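Local coordinates for binding component of ABC transporter (Wolinella succinogenes, PDB 3K4U), which probably serves as the solute-binding component of an ABC transporter and binds lysine, at residues E[118-123]-E[158-163]; E[93-98]-E[184-189]; E[13-18]-E[164-169]; E[106-111]-E[132-137]. All coordinates share one frame; numbering follows the deposited sequence.

Interaction 1: E[118-123]-E[158-163]; sequences LVTKFG and DMFIFD. With LYS (lysine), chain K.
T120 uses its side chain where a strand would normally use its backbone. Its OG1 donates to I161 O at 2.5 Å. OG1 meets this oxygen almost head-on, with a C=O...donor angle of 168°. The hydroxyl stands anti to the backbone N (chi1 -154°), which turns it to the neighbouring strand. The same OG1 lies in the plane of the F162 ring, at its edge. A valine in place of T120 would probably leave I161 O without this donor and loosen the pairing where the strands part. Earlier along the pair the bonding is ordinary. V119 N donates to M159 O at 3.0 Å, and I161 N returns a weak bond to V119 O. These are parallel neighbours, and helices lie on both faces of the sheet, as in the Rossmann-like lobes of periplasmic binding proteins. On one face the L118 side chain crosses that of selenomethionine M159, with CB 3.7 Å from CE. L118 and I161 also pack against A130 of helix 125-133. On the other face the F160 ring lies by V119 O and packs on helix 145-154. The strand ends reach the ligand. D163 OD1 accepts from the lysine N at 2.7 Å. F162 CZ touches the lysine CG at 3.6 Å. K121 CE lies 3.8 Å from CE of the bound lysine, while K121 NZ bonds to D143 O.

Interaction 2: E[93-98]-E[184-189]; sequences QSLLVK and TSLTYE
T187 OG1 bonds to two groups, one on each segment. It accepts from Q93 N at 3.1 Å, with an N-H...O angle of 154°. It also makes a weak bond of 2.9 Å to E189 OE1. The hydroxyl sits between the backbone N and the carbonyl carbon of its own residue (chi1 38°), a turn that brings it to the Q93 backbone. The backbone carbonyl of Q93 is used as well. L186 N donates to Q93 O at 2.9 Å. S185 CA adds a CA-H...O contact to the same oxygen, so Q93 O is met by two neighbouring residues. Both backbone polar groups of Q93 are thus tied to the loop 184-189. The side chains of Q93 and E189 cross at about a right angle, with their amide and carboxylate planes 60° apart. L186 CD1 rests on L95 CG at 4.3 Å, a modest apolar touch. The loop runs roughly against the strand and leads from strand 179-182 into strand 189-195, both antiparallel neighbours of 89-98. Strand 159-163 also pairs with 89-98, helix 164-175 packs on S94 and L96, and Q93, L186 and E189 touch helix 125-133.

Interaction 3: E[13-18]-E[164-169]; sequences PGYLPF and LPFNVA
L16 fits its CB into the groove between F166 and A169 on the helix. CB lies 4.1 Å from F166 CD1 and 4.2 Å from A169 CB. The loop backbone also touches the helix: L16 O comes within 3.2 Å of F166 CA in a CA-H...O contact. P165 forms the next bump. Its CB is received between P17 CD and the edge of the F18 ring at CE2. A cis peptide bond precedes P17 and helps set this bend. F166 stands up beside the loop, with CG anti to its backbone N (chi1 178°). This carries the ring edge to G14 O, 3.7 Å from CE1. The edge of the Y15 ring meets F166 CB, with CE2 at 3.9 Å. F18 CD2 lies 3.6 Å above the plane of the Y15 ring, over its centre. With an alanine in place of F166, L16 CB would probably lose one wall of its groove and G14 O the ring edge beside it. Y15 belongs to the lysine pocket, and its OH bonds weakly to D163 OD1, just before the helix. Otherwise carbon meets carbon, or a carbonyl oxygen meets carbon. Such undirected contacts are consistent with two lobes that close on a ligand and part again.

Interaction 4: E[106-111]-E[132-137]; sequences KSYKDL and RLFKNA
Y108 and F134 make the aromatic part of this contact, an edge-to-face pair. The edge of Y108 points at the face of F134, with centroids 5.6 Å apart and planes at 66°. The first torsion of Y108 (chi1 88°) puts CG between the backbone N and the carbonyl carbon and swings the ring toward the helix end. A CH-pi contact comes next. L133 CG sits over one face of the Y108 ring, 4.3 Å from its centroid. K109 CG covers the opposite face, toward the rim, so the ring is held between two aliphatic groups. Y108 CE2 also lies near L133 O, at 3.5 Å. The touches of L111 are looser. L111 CB lies 4.5 Å from F134 CE1, and L111 O is 4.3 Å from A137 CB. Within 106-111 polar bonds shape the turn. S107 OG accepts from K109 N at 2.9 Å, an ST turn. D110 OD1 accepts from K106 N at 2.8 Å and more weakly from S107 N. These bonds brace the turn that presents Y108 and leads into the 3-10 segment 109-111. In the chain, the turn comes between strands 89-98 and 117-121. It packs on the C-terminal end of helix 125-133 and the chain leading to strand 138-142. L186 touches both Y108 and L133, and D112 accepts from K135 N and N136 N.

In the fold
From the N terminus, segment 13-18 comes first, and 164-169 closes the long loop of interaction 3. Segment 93-98 opens interaction 2, which closes later at 184-189. Interactions 2 and 3 therefore cross. Inside both lie the shorter loops of interaction 4 (106-111 to 132-137) and interaction 1 (118-123 to 158-163), which cross each other. Interactions 1 and 2 meet in one sheet, where strand 159-163 lies between 117-121 and 89-98. Interaction 4 closes the far end of this lobe and touches both. Interaction 3 joins the lobe's helix 164-175 to the N-terminal lobe beside the bound lysine.

Interaction 1: E[118-123]-E[158-163]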
loop_
_atom_site.group_PDB
_atom_site.type_symbol
_atom_site.label_atom_id
_atom_site.label_comp_id
_atom_site.label_asym_id
_atom_site.label_seq_id
_atom_site.Cartn_x
_atom_site.Cartn_y
_atom_site.Cartn_z
ATOM N N LEU E 118 10.949 10.116 -44.580
ATOM C CA LEU E 118 10.070 9.437 -43.609
ATOM C C LEU E 118 8.559 9.542 -43.921
ATOM O O LEU E 118 8.005 10.637 -44.131
ATOM C CB LEU E 118 10.364 9.983 -42.223
ATOM C CG LEU E 118 9.367 9.932 -41.066
ATOM C CD1 LEU E 118 9.820 8.905 -40.060
ATOM C CD2 LEU E 118 9.323 11.309 -40.453
ATOM N N VAL E 119 7.889 8.392 -43.927
ATOM C CA VAL E 119 6.485 8.353 -44.362
ATOM C C VAL E 119 5.465 7.819 -43.364
ATOM O O VAL E 119 5.732 6.858 -42.600
ATOM C CB VAL E 119 6.303 7.648 -45.705
ATOM C CG1 VAL E 119 6.939 8.477 -46.814
ATOM C CG2 VAL E 119 6.886 6.264 -45.664
ATOM N N THR E 120 4.294 8.460 -43.385
ATOM C CA THR E 120 3.139 7.978 -42.648
ATOM C C THR E 120 1.777 8.326 -43.314
ATOM O O THR E 120 1.716 8.938 -44.400
ATOM C CB THR E 120 3.178 8.480 -41.193
ATOM O OG1 THR E 120 2.453 7.572 -40.350
ATOM C CG2 THR E 120 2.592 9.876 -41.076
ATOM N N LYS E 121 0.698 7.942 -42.647
ATOM C CA LYS E 121 -0.617 8.206 -43.163
ATOM C C LYS E 121 -1.008 9.667 -42.907
ATOM O O LYS E 121 -0.517 10.291 -41.946
ATOM C CB LYS E 121 -1.618 7.264 -42.505
ATOM C CG LYS E 121 -3.093 7.702 -42.679
ATOM C CD LYS E 121 -3.958 6.917 -41.704
ATOM C CE LYS E 121 -5.413 7.075 -41.992
ATOM N NZ LYS E 121 -5.773 6.447 -43.275
ATOM N N PHE E 122 -1.911 10.196 -43.731
ATOM C CA PHE E 122 -2.297 11.599 -43.628
ATOM C C PHE E 122 -3.274 11.904 -42.486
ATOM O O PHE E 122 -4.199 11.111 -42.201
ATOM C CB PHE E 122 -2.872 12.109 -44.954
ATOM C CG PHE E 122 -3.296 13.551 -44.910
ATOM C CD1 PHE E 122 -2.349 14.583 -45.112
ATOM C CD2 PHE E 122 -4.618 13.896 -44.624
ATOM C CE1 PHE E 122 -2.724 15.933 -45.064
ATOM C CE2 PHE E 122 -5.006 15.262 -44.562
ATOM C CZ PHE E 122 -4.043 16.277 -44.778
ATOM N N GLY E 123 -3.086 13.077 -41.870
ATOM C CA GLY E 123 -3.979 13.574 -40.806
ATOM C C GLY E 123 -4.170 12.617 -39.640
ATOM O O GLY E 123 -5.279 12.398 -39.194
ATOM N N ASP E 158 12.819 5.624 -46.391
ATOM C CA ASP E 158 13.755 4.899 -45.523
ATOM C C ASP E 158 13.119 4.313 -44.272
ATOM O O ASP E 158 13.644 3.359 -43.704
ATOM C CB ASP E 158 14.913 5.796 -45.123
ATOM C CG ASP E 158 15.348 6.703 -46.235
ATOM O OD1 ASP E 158 15.974 6.196 -47.200
ATOM O OD2 ASP E 158 15.060 7.920 -46.134
HETATM N N MSE E 159 11.989 4.882 -43.853
HETATM C CA MSE E 159 11.393 4.565 -42.564
HETATM C C MSE E 159 9.959 5.045 -42.414
HETATM O O MSE E 159 9.582 6.115 -42.920
HETATM C CB MSE E 159 12.219 5.187 -41.452
HETATM C CG MSE E 159 12.564 6.631 -41.725
HETATM SE SE MSE E 159 13.569 7.356 -40.238
HETATM C CE MSE E 159 13.673 9.241 -40.841
ATOM N N PHE E 160 9.193 4.238 -41.682
ATOM C CA PHE E 160 7.764 4.415 -41.414
ATOM C C PHE E 160 7.528 4.745 -39.925
ATOM O O PHE E 160 8.191 4.196 -39.047
ATOM C CB PHE E 160 7.044 3.121 -41.808
ATOM C CG PHE E 160 5.547 3.169 -41.653
ATOM C CD1 PHE E 160 4.760 3.924 -42.524
ATOM C CD2 PHE E 160 4.918 2.435 -40.662
ATOM C CE1 PHE E 160 3.389 3.971 -42.371
ATOM C CE2 PHE E 160 3.546 2.490 -40.522
ATOM C CZ PHE E 160 2.787 3.259 -41.383
ATOM N N ILE E 161 6.612 5.664 -39.646
ATOM C CA ILE E 161 6.282 6.056 -38.258
ATOM C C ILE E 161 4.799 5.874 -38.011
ATOM O O ILE E 161 3.978 6.276 -38.826
ATOM C CB ILE E 161 6.616 7.520 -37.931
ATOM C CG1 ILE E 161 6.321 7.807 -36.437
ATOM C CG2 ILE E 161 5.814 8.476 -38.837
ATOM C CD1 ILE E 161 6.768 9.229 -35.927
ATOM N N PHE E 162 4.454 5.281 -36.876
ATOM C CA PHE E 162 3.064 4.989 -36.585
ATOM C C PHE E 162 2.971 4.358 -35.208
ATOM O O PHE E 162 3.982 3.962 -34.642
ATOM C CB PHE E 162 2.508 4.020 -37.646
ATOM C CG PHE E 162 1.038 4.133 -37.837
ATOM C CD1 PHE E 162 0.511 5.057 -38.734
ATOM C CD2 PHE E 162 0.174 3.325 -37.122
ATOM C CE1 PHE E 162 -0.866 5.183 -38.886
ATOM C CE2 PHE E 162 -1.193 3.443 -37.271
ATOM C CZ PHE E 162 -1.717 4.370 -38.156
ATOM N N ASP E 163 1.746 4.278 -34.695
ATOM C CA ASP E 163 1.431 3.550 -33.495
ATOM C C ASP E 163 2.154 2.211 -33.473
ATOM O O ASP E 163 2.139 1.446 -34.442
ATOM C CB ASP E 163 -0.080 3.349 -33.352
ATOM C CG ASP E 163 -0.859 4.671 -33.249
ATOM O OD1 ASP E 163 -1.959 4.707 -32.624
ATOM O OD2 ASP E 163 -0.379 5.672 -33.805
HETATM N N LYS K . -3.895 6.544 -32.908
HETATM C CA LYS K . -4.013 6.937 -34.297
HETATM C C LYS K . -4.748 8.257 -34.337
HETATM O O LYS K . -5.592 8.503 -33.479
HETATM C CB LYS K . -4.811 5.886 -35.082
HETATM C CG LYS K . -4.579 5.893 -36.574
HETATM C CD LYS K . -5.827 5.525 -37.295
HETATM C CE LYS K . -5.577 5.165 -38.764
HETATM N NZ LYS K . -6.744 4.491 -39.392
HETATM O OXT LYS K . -4.527 9.091 -35.213
#

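Interaction 2: E[93-98]-E[184-189]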
loop_
_atom_site.group_PDB
_atom_site.type_symbol
_atom_site.label_atom_id
_atom_site.label_comp_id
_atom_site.label_asym_id
_atom_site.label_seq_id
_atom_site.Cartn_x
_atom_site.Cartn_y
_atom_site.Cartn_z
ATOM N N GLN E 93 4.201 6.021 -30.594
ATOM C CA GLN E 93 4.741 5.893 -31.936
ATOM C C GLN E 93 6.097 5.208 -31.979
ATOM O O GLN E 93 6.933 5.407 -31.103
ATOM C CB GLN E 93 4.809 7.246 -32.632
ATOM C CG GLN E 93 3.857 7.355 -33.790
ATOM C CD GLN E 93 2.462 7.568 -33.336
ATOM O OE1 GLN E 93 1.787 6.644 -32.902
ATOM N NE2 GLN E 93 2.009 8.806 -33.408
ATOM N N SER E 94 6.288 4.384 -32.996
ATOM C CA SER E 94 7.519 3.664 -33.202
ATOM C C SER E 94 7.951 3.864 -34.635
ATOM O O SER E 94 7.289 4.558 -35.402
ATOM C CB SER E 94 7.298 2.184 -32.971
ATOM O OG SER E 94 7.773 1.785 -31.711
ATOM N N LEU E 95 9.085 3.264 -34.983
ATOM C CA LEU E 95 9.664 3.395 -36.304
ATOM C C LEU E 95 9.898 2.028 -36.973
ATOM O O LEU E 95 10.371 1.072 -36.337
ATOM C CB LEU E 95 10.942 4.219 -36.234
ATOM C CG LEU E 95 10.884 5.573 -35.509
ATOM C CD1 LEU E 95 12.241 6.245 -35.533
ATOM C CD2 LEU E 95 9.823 6.514 -36.092
ATOM N N LEU E 96 9.527 1.930 -38.248
ATOM C CA LEU E 96 9.959 0.808 -39.053
ATOM C C LEU E 96 10.955 1.346 -40.069
ATOM O O LEU E 96 10.636 2.300 -40.776
ATOM C CB LEU E 96 8.778 0.136 -39.746
ATOM C CG LEU E 96 7.725 -0.624 -38.936
ATOM C CD1 LEU E 96 6.751 -1.289 -39.910
ATOM C CD2 LEU E 96 8.337 -1.649 -37.978
ATOM N N VAL E 97 12.153 0.748 -40.125
ATOM C CA VAL E 97 13.252 1.214 -41.013
ATOM C C VAL E 97 13.717 0.114 -41.974
ATOM O O VAL E 97 13.464 -1.068 -41.741
ATOM C CB VAL E 97 14.475 1.784 -40.180
ATOM C CG1 VAL E 97 13.997 2.754 -39.077
ATOM C CG2 VAL E 97 15.327 0.663 -39.559
ATOM N N LYS E 98 14.392 0.498 -43.054
ATOM C CA LYS E 98 15.008 -0.481 -43.962
ATOM C C LYS E 98 16.230 -1.112 -43.294
ATOM O O LYS E 98 16.841 -0.500 -42.411
ATOM C CB LYS E 98 15.426 0.171 -45.283
ATOM C CG LYS E 98 14.923 -0.565 -46.554
ATOM C CD LYS E 98 15.667 -1.882 -46.866
ATOM C CE LYS E 98 14.749 -2.920 -47.550
ATOM N NZ LYS E 98 14.270 -2.497 -48.905
ATOM N N THR E 184 11.389 1.754 -29.520
ATOM C CA THR E 184 11.262 2.737 -28.462
ATOM C C THR E 184 10.023 3.576 -28.769
ATOM O O THR E 184 9.838 4.026 -29.882
ATOM C CB THR E 184 12.516 3.628 -28.296
ATOM O OG1 THR E 184 13.693 2.825 -28.435
ATOM C CG2 THR E 184 12.523 4.295 -26.924
ATOM N N SER E 185 9.171 3.727 -27.759
ATOM C CA SER E 185 7.967 4.542 -27.805
ATOM C C SER E 185 8.339 6.011 -27.779
ATOM O O SER E 185 9.118 6.419 -26.915
ATOM C CB SER E 185 7.119 4.225 -26.570
ATOM O OG SER E 185 6.093 5.199 -26.375
ATOM N N LEU E 186 7.790 6.820 -28.686
ATOM C CA LEU E 186 8.180 8.243 -28.715
ATOM C C LEU E 186 7.092 9.242 -28.312
ATOM O O LEU E 186 7.365 10.445 -28.189
ATOM C CB LEU E 186 8.771 8.616 -30.068
ATOM C CG LEU E 186 9.649 7.553 -30.759
ATOM C CD1 LEU E 186 10.132 8.025 -32.106
ATOM C CD2 LEU E 186 10.814 7.143 -29.899
ATOM N N THR E 187 5.866 8.761 -28.105
ATOM C CA THR E 187 4.797 9.630 -27.658
ATOM C C THR E 187 4.069 8.975 -26.502
ATOM O O THR E 187 4.372 7.841 -26.117
ATOM C CB THR E 187 3.811 10.018 -28.808
ATOM O OG1 THR E 187 3.591 8.904 -29.701
ATOM C CG2 THR E 187 4.326 11.228 -29.600
ATOM N N TYR E 188 3.125 9.693 -25.915
ATOM C CA TYR E 188 2.280 9.086 -24.907
ATOM C C TYR E 188 0.895 9.231 -25.439
ATOM O O TYR E 188 0.354 10.355 -25.475
ATOM C CB TYR E 188 2.408 9.771 -23.548
ATOM C CG TYR E 188 1.510 9.128 -22.548
ATOM C CD1 TYR E 188 1.896 7.953 -21.890
ATOM C CD2 TYR E 188 0.253 9.657 -22.280
ATOM C CE1 TYR E 188 1.045 7.331 -20.969
ATOM C CE2 TYR E 188 -0.604 9.043 -21.387
ATOM C CZ TYR E 188 -0.205 7.891 -20.729
ATOM O OH TYR E 188 -1.071 7.313 -19.811
ATOM N N GLU E 189 0.329 8.106 -25.886
ATOM C CA GLU E 189 -0.907 8.173 -26.664
ATOM C C GLU E 189 -1.986 7.287 -26.160
ATOM O O GLU E 189 -2.103 6.155 -26.578
ATOM C CB GLU E 189 -0.658 7.994 -28.158
ATOM C CG GLU E 189 -0.143 9.286 -28.798
ATOM C CD GLU E 189 0.354 9.087 -30.206
ATOM O OE1 GLU E 189 1.095 9.954 -30.714
ATOM O OE2 GLU E 189 -0.010 8.066 -30.820
#

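Interaction 3: E[13-18]-E[164-169]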
loop_
_atom_site.group_PDB
_atom_site.type_symbol
_atom_site.label_atom_id
_atom_site.label_comp_id
_atom_site.label_asym_id
_atom_site.label_seq_id
_atom_site.Cartn_x
_atom_site.Cartn_y
_atom_site.Cartn_z
ATOM N N PRO E 13 -10.979 0.608 -41.360
ATOM C CA PRO E 13 -10.162 -0.596 -41.332
ATOM C C PRO E 13 -8.721 -0.362 -41.761
ATOM O O PRO E 13 -8.432 0.553 -42.540
ATOM C CB PRO E 13 -10.894 -1.515 -42.291
ATOM C CG PRO E 13 -12.364 -1.131 -42.059
ATOM C CD PRO E 13 -12.285 0.369 -42.002
ATOM N N GLY E 14 -7.803 -1.165 -41.247
ATOM C CA GLY E 14 -6.453 -1.086 -41.777
ATOM C C GLY E 14 -5.412 -0.539 -40.820
ATOM O O GLY E 14 -4.251 -0.455 -41.194
ATOM N N TYR E 15 -5.841 -0.154 -39.613
ATOM C CA TYR E 15 -4.972 0.003 -38.472
ATOM C C TYR E 15 -4.892 -1.340 -37.794
ATOM O O TYR E 15 -5.623 -1.591 -36.839
ATOM C CB TYR E 15 -5.573 1.019 -37.501
ATOM C CG TYR E 15 -4.768 1.330 -36.255
ATOM C CD1 TYR E 15 -5.339 2.068 -35.222
ATOM C CD2 TYR E 15 -3.444 0.902 -36.100
ATOM C CE1 TYR E 15 -4.628 2.392 -34.087
ATOM C CE2 TYR E 15 -2.720 1.212 -34.948
ATOM C CZ TYR E 15 -3.323 1.953 -33.953
ATOM O OH TYR E 15 -2.632 2.262 -32.809
ATOM N N LEU E 16 -4.023 -2.209 -38.315
ATOM C CA LEU E 16 -3.676 -3.496 -37.694
ATOM C C LEU E 16 -3.119 -3.345 -36.269
ATOM O O LEU E 16 -2.299 -2.457 -36.042
ATOM C CB LEU E 16 -2.593 -4.154 -38.552
ATOM C CG LEU E 16 -2.917 -5.137 -39.690
ATOM C CD1 LEU E 16 -4.278 -4.907 -40.371
ATOM C CD2 LEU E 16 -1.815 -5.039 -40.707
ATOM N N PRO E 17 -3.551 -4.186 -35.303
ATOM C CA PRO E 17 -4.584 -5.233 -35.253
ATOM C C PRO E 17 -5.902 -4.766 -34.613
ATOM O O PRO E 17 -6.631 -5.579 -34.042
ATOM C CB PRO E 17 -3.961 -6.252 -34.314
ATOM C CG PRO E 17 -3.327 -5.379 -33.256
ATOM C CD PRO E 17 -2.783 -4.166 -34.035
ATOM N N PHE E 18 -6.208 -3.475 -34.704
ATOM C CA PHE E 18 -7.450 -2.978 -34.166
ATOM C C PHE E 18 -8.621 -3.257 -35.126
ATOM O O PHE E 18 -9.707 -3.687 -34.707
ATOM C CB PHE E 18 -7.312 -1.491 -33.921
ATOM C CG PHE E 18 -6.439 -1.134 -32.751
ATOM C CD1 PHE E 18 -6.995 -0.778 -31.536
ATOM C CD2 PHE E 18 -5.069 -1.101 -32.875
ATOM C CE1 PHE E 18 -6.190 -0.439 -30.449
ATOM C CE2 PHE E 18 -4.262 -0.761 -31.793
ATOM C CZ PHE E 18 -4.836 -0.428 -30.576
ATOM N N LEU E 164 2.797 1.958 -32.331
ATOM C CA LEU E 164 3.657 0.797 -32.124
ATOM C C LEU E 164 2.974 -0.552 -32.343
ATOM O O LEU E 164 3.608 -1.488 -32.832
ATOM C CB LEU E 164 4.253 0.847 -30.715
ATOM C CG LEU E 164 5.274 -0.207 -30.323
ATOM C CD1 LEU E 164 6.255 0.462 -29.434
ATOM C CD2 LEU E 164 4.616 -1.364 -29.610
ATOM N N PRO E 165 1.689 -0.673 -31.961
ATOM C CA PRO E 165 1.103 -2.006 -32.116
ATOM C C PRO E 165 0.867 -2.348 -33.563
ATOM O O PRO E 165 0.870 -3.519 -33.917
ATOM C CB PRO E 165 -0.189 -1.923 -31.321
ATOM C CG PRO E 165 0.065 -0.762 -30.327
ATOM C CD PRO E 165 0.837 0.207 -31.147
ATOM N N PHE E 166 0.748 -1.331 -34.403
ATOM C CA PHE E 166 0.743 -1.548 -35.851
ATOM C C PHE E 166 2.046 -2.164 -36.326
ATOM O O PHE E 166 2.042 -3.198 -37.014
ATOM C CB PHE E 166 0.464 -0.256 -36.609
ATOM C CG PHE E 166 0.504 -0.402 -38.112
ATOM C CD1 PHE E 166 -0.673 -0.494 -38.847
ATOM C CD2 PHE E 166 1.726 -0.398 -38.797
ATOM C CE1 PHE E 166 -0.642 -0.613 -40.231
ATOM C CE2 PHE E 166 1.766 -0.512 -40.196
ATOM C CZ PHE E 166 0.579 -0.625 -40.909
ATOM N N ASN E 167 3.159 -1.550 -35.945
ATOM C CA ASN E 167 4.466 -2.044 -36.324
ATOM C C ASN E 167 4.722 -3.490 -35.955
ATOM O O ASN E 167 5.195 -4.273 -36.771
ATOM C CB ASN E 167 5.541 -1.135 -35.764
ATOM C CG ASN E 167 5.453 0.255 -36.323
ATOM O OD1 ASN E 167 5.132 0.452 -37.504
ATOM N ND2 ASN E 167 5.734 1.240 -35.483
ATOM N N VAL E 168 4.398 -3.891 -34.742
ATOM C CA VAL E 168 4.679 -5.304 -34.458
ATOM C C VAL E 168 3.826 -6.265 -35.296
ATOM O O VAL E 168 4.313 -7.281 -35.729
ATOM C CB VAL E 168 4.821 -5.672 -32.939
ATOM C CG1 VAL E 168 4.457 -4.564 -32.065
ATOM C CG2 VAL E 168 4.039 -6.891 -32.594
ATOM N N ALA E 169 2.574 -5.919 -35.563
ATOM C CA ALA E 169 1.721 -6.771 -36.390
ATOM C C ALA E 169 2.215 -6.768 -37.832
ATOM O O ALA E 169 2.200 -7.790 -38.521
ATOM C CB ALA E 169 0.292 -6.323 -36.309
#

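Interaction 4: E[106-111]-E[132-137]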
loop_
_atom_site.group_PDB
_atom_site.type_symbol
_atom_site.label_atom_id
_atom_site.label_comp_id
_atom_site.label_asym_id
_atom_site.label_seq_id
_atom_site.Cartn_x
_atom_site.Cartn_y
_atom_site.Cartn_z
ATOM N N LYS E 106 21.039 5.171 -31.092
ATOM C CA LYS E 106 20.652 5.011 -29.686
ATOM C C LYS E 106 19.260 5.572 -29.429
ATOM O O LYS E 106 18.524 5.055 -28.585
ATOM C CB LYS E 106 21.692 5.641 -28.736
ATOM C CG LYS E 106 22.841 4.704 -28.345
ATOM C CD LYS E 106 23.418 5.090 -26.972
ATOM C CE LYS E 106 23.991 3.893 -26.191
ATOM N NZ LYS E 106 22.946 3.161 -25.401
ATOM N N SER E 107 18.905 6.613 -30.184
ATOM C CA SER E 107 17.605 7.284 -30.075
ATOM C C SER E 107 17.008 7.590 -31.458
ATOM O O SER E 107 17.618 7.313 -32.492
ATOM C CB SER E 107 17.771 8.601 -29.316
ATOM O OG SER E 107 18.295 9.599 -30.181
ATOM N N TYR E 108 15.824 8.196 -31.455
ATOM C CA TYR E 108 15.204 8.709 -32.678
ATOM C C TYR E 108 15.993 9.844 -33.344
ATOM O O TYR E 108 15.823 10.098 -34.533
ATOM C CB TYR E 108 13.769 9.171 -32.393
ATOM C CG TYR E 108 13.606 10.613 -31.919
ATOM C CD1 TYR E 108 13.349 10.898 -30.577
ATOM C CD2 TYR E 108 13.661 11.677 -32.824
ATOM C CE1 TYR E 108 13.172 12.208 -30.132
ATOM C CE2 TYR E 108 13.487 12.991 -32.407
ATOM C CZ TYR E 108 13.250 13.259 -31.048
ATOM O OH TYR E 108 13.075 14.566 -30.615
ATOM N N LYS E 109 16.841 10.523 -32.572
ATOM C CA LYS E 109 17.478 11.770 -33.002
ATOM C C LYS E 109 18.569 11.537 -34.037
ATOM O O LYS E 109 18.802 12.381 -34.902
ATOM C CB LYS E 109 18.013 12.537 -31.792
ATOM C CG LYS E 109 17.014 13.515 -31.195
ATOM C CD LYS E 109 17.145 13.634 -29.672
ATOM C CE LYS E 109 16.093 14.593 -29.116
ATOM N NZ LYS E 109 15.701 14.258 -27.728
ATOM N N ASP E 110 19.213 10.376 -33.948
ATOM C CA ASP E 110 20.185 9.925 -34.940
ATOM C C ASP E 110 19.581 9.740 -36.346
ATOM O O ASP E 110 20.303 9.394 -37.285
ATOM C CB ASP E 110 20.849 8.615 -34.488
ATOM C CG ASP E 110 21.448 8.702 -33.087
ATOM O OD1 ASP E 110 21.360 7.692 -32.350
ATOM O OD2 ASP E 110 22.011 9.767 -32.725
ATOM N N LEU E 111 18.274 9.983 -36.489
ATOM C CA LEU E 111 17.581 9.766 -37.773
ATOM C C LEU E 111 17.034 10.997 -38.498
ATOM O O LEU E 111 16.392 10.859 -39.551
ATOM C CB LEU E 111 16.484 8.704 -37.626
ATOM C CG LEU E 111 16.646 7.354 -38.341
ATOM C CD1 LEU E 111 18.099 7.013 -38.693
ATOM C CD2 LEU E 111 16.039 6.235 -37.502
ATOM N N ARG E 132 6.211 17.423 -35.020
ATOM C CA ARG E 132 6.825 17.872 -33.782
ATOM C C ARG E 132 8.245 17.305 -33.649
ATOM O O ARG E 132 9.205 18.060 -33.580
ATOM C CB ARG E 132 5.982 17.409 -32.586
ATOM C CG ARG E 132 4.915 18.377 -32.082
ATOM C CD ARG E 132 4.118 17.749 -30.927
ATOM N NE ARG E 132 4.961 16.871 -30.101
ATOM C CZ ARG E 132 4.747 15.567 -29.871
ATOM N NH1 ARG E 132 3.685 14.941 -30.390
ATOM N NH2 ARG E 132 5.597 14.884 -29.097
ATOM N N LEU E 133 8.363 15.977 -33.635
ATOM C CA LEU E 133 9.629 15.278 -33.409
ATOM C C LEU E 133 10.667 15.441 -34.507
ATOM O O LEU E 133 11.843 15.551 -34.213
ATOM C CB LEU E 133 9.386 13.784 -33.193
ATOM C CG LEU E 133 9.345 13.172 -31.789
ATOM C CD1 LEU E 133 8.706 14.061 -30.737
ATOM C CD2 LEU E 133 8.625 11.842 -31.845
ATOM N N PHE E 134 10.249 15.428 -35.765
ATOM C CA PHE E 134 11.217 15.482 -36.859
ATOM C C PHE E 134 11.282 16.860 -37.497
ATOM O O PHE E 134 10.258 17.462 -37.866
ATOM C CB PHE E 134 10.987 14.360 -37.878
ATOM C CG PHE E 134 11.281 12.981 -37.324
ATOM C CD1 PHE E 134 12.555 12.443 -37.406
ATOM C CD2 PHE E 134 10.288 12.238 -36.689
ATOM C CE1 PHE E 134 12.831 11.182 -36.885
ATOM C CE2 PHE E 134 10.565 10.981 -36.160
ATOM C CZ PHE E 134 11.831 10.453 -36.263
ATOM N N LYS E 135 12.512 17.351 -37.581
ATOM C CA LYS E 135 12.789 18.737 -37.899
ATOM C C LYS E 135 13.516 18.833 -39.222
ATOM O O LYS E 135 13.301 19.773 -39.978
ATOM C CB LYS E 135 13.661 19.360 -36.803
ATOM C CG LYS E 135 13.419 18.838 -35.374
ATOM C CD LYS E 135 12.037 19.208 -34.857
ATOM C CE LYS E 135 11.827 20.729 -34.816
ATOM N NZ LYS E 135 10.495 21.066 -34.213
ATOM N N ASN E 136 14.383 17.855 -39.480
ATOM C CA ASN E 136 15.180 17.799 -40.708
ATOM C C ASN E 136 14.669 16.841 -41.796
ATOM O O ASN E 136 14.913 17.073 -42.980
ATOM C CB ASN E 136 16.626 17.384 -40.406
ATOM C CG ASN E 136 17.245 18.157 -39.287
ATOM O OD1 ASN E 136 17.642 17.573 -38.283
ATOM N ND2 ASN E 136 17.353 19.471 -39.449
ATOM N N ALA E 137 14.019 15.748 -41.390
ATOM C CA ALA E 137 13.760 14.633 -42.303
ATOM C C ALA E 137 12.631 14.958 -43.255
ATOM O O ALA E 137 11.755 15.750 -42.916
ATOM C CB ALA E 137 13.464 13.370 -41.533
#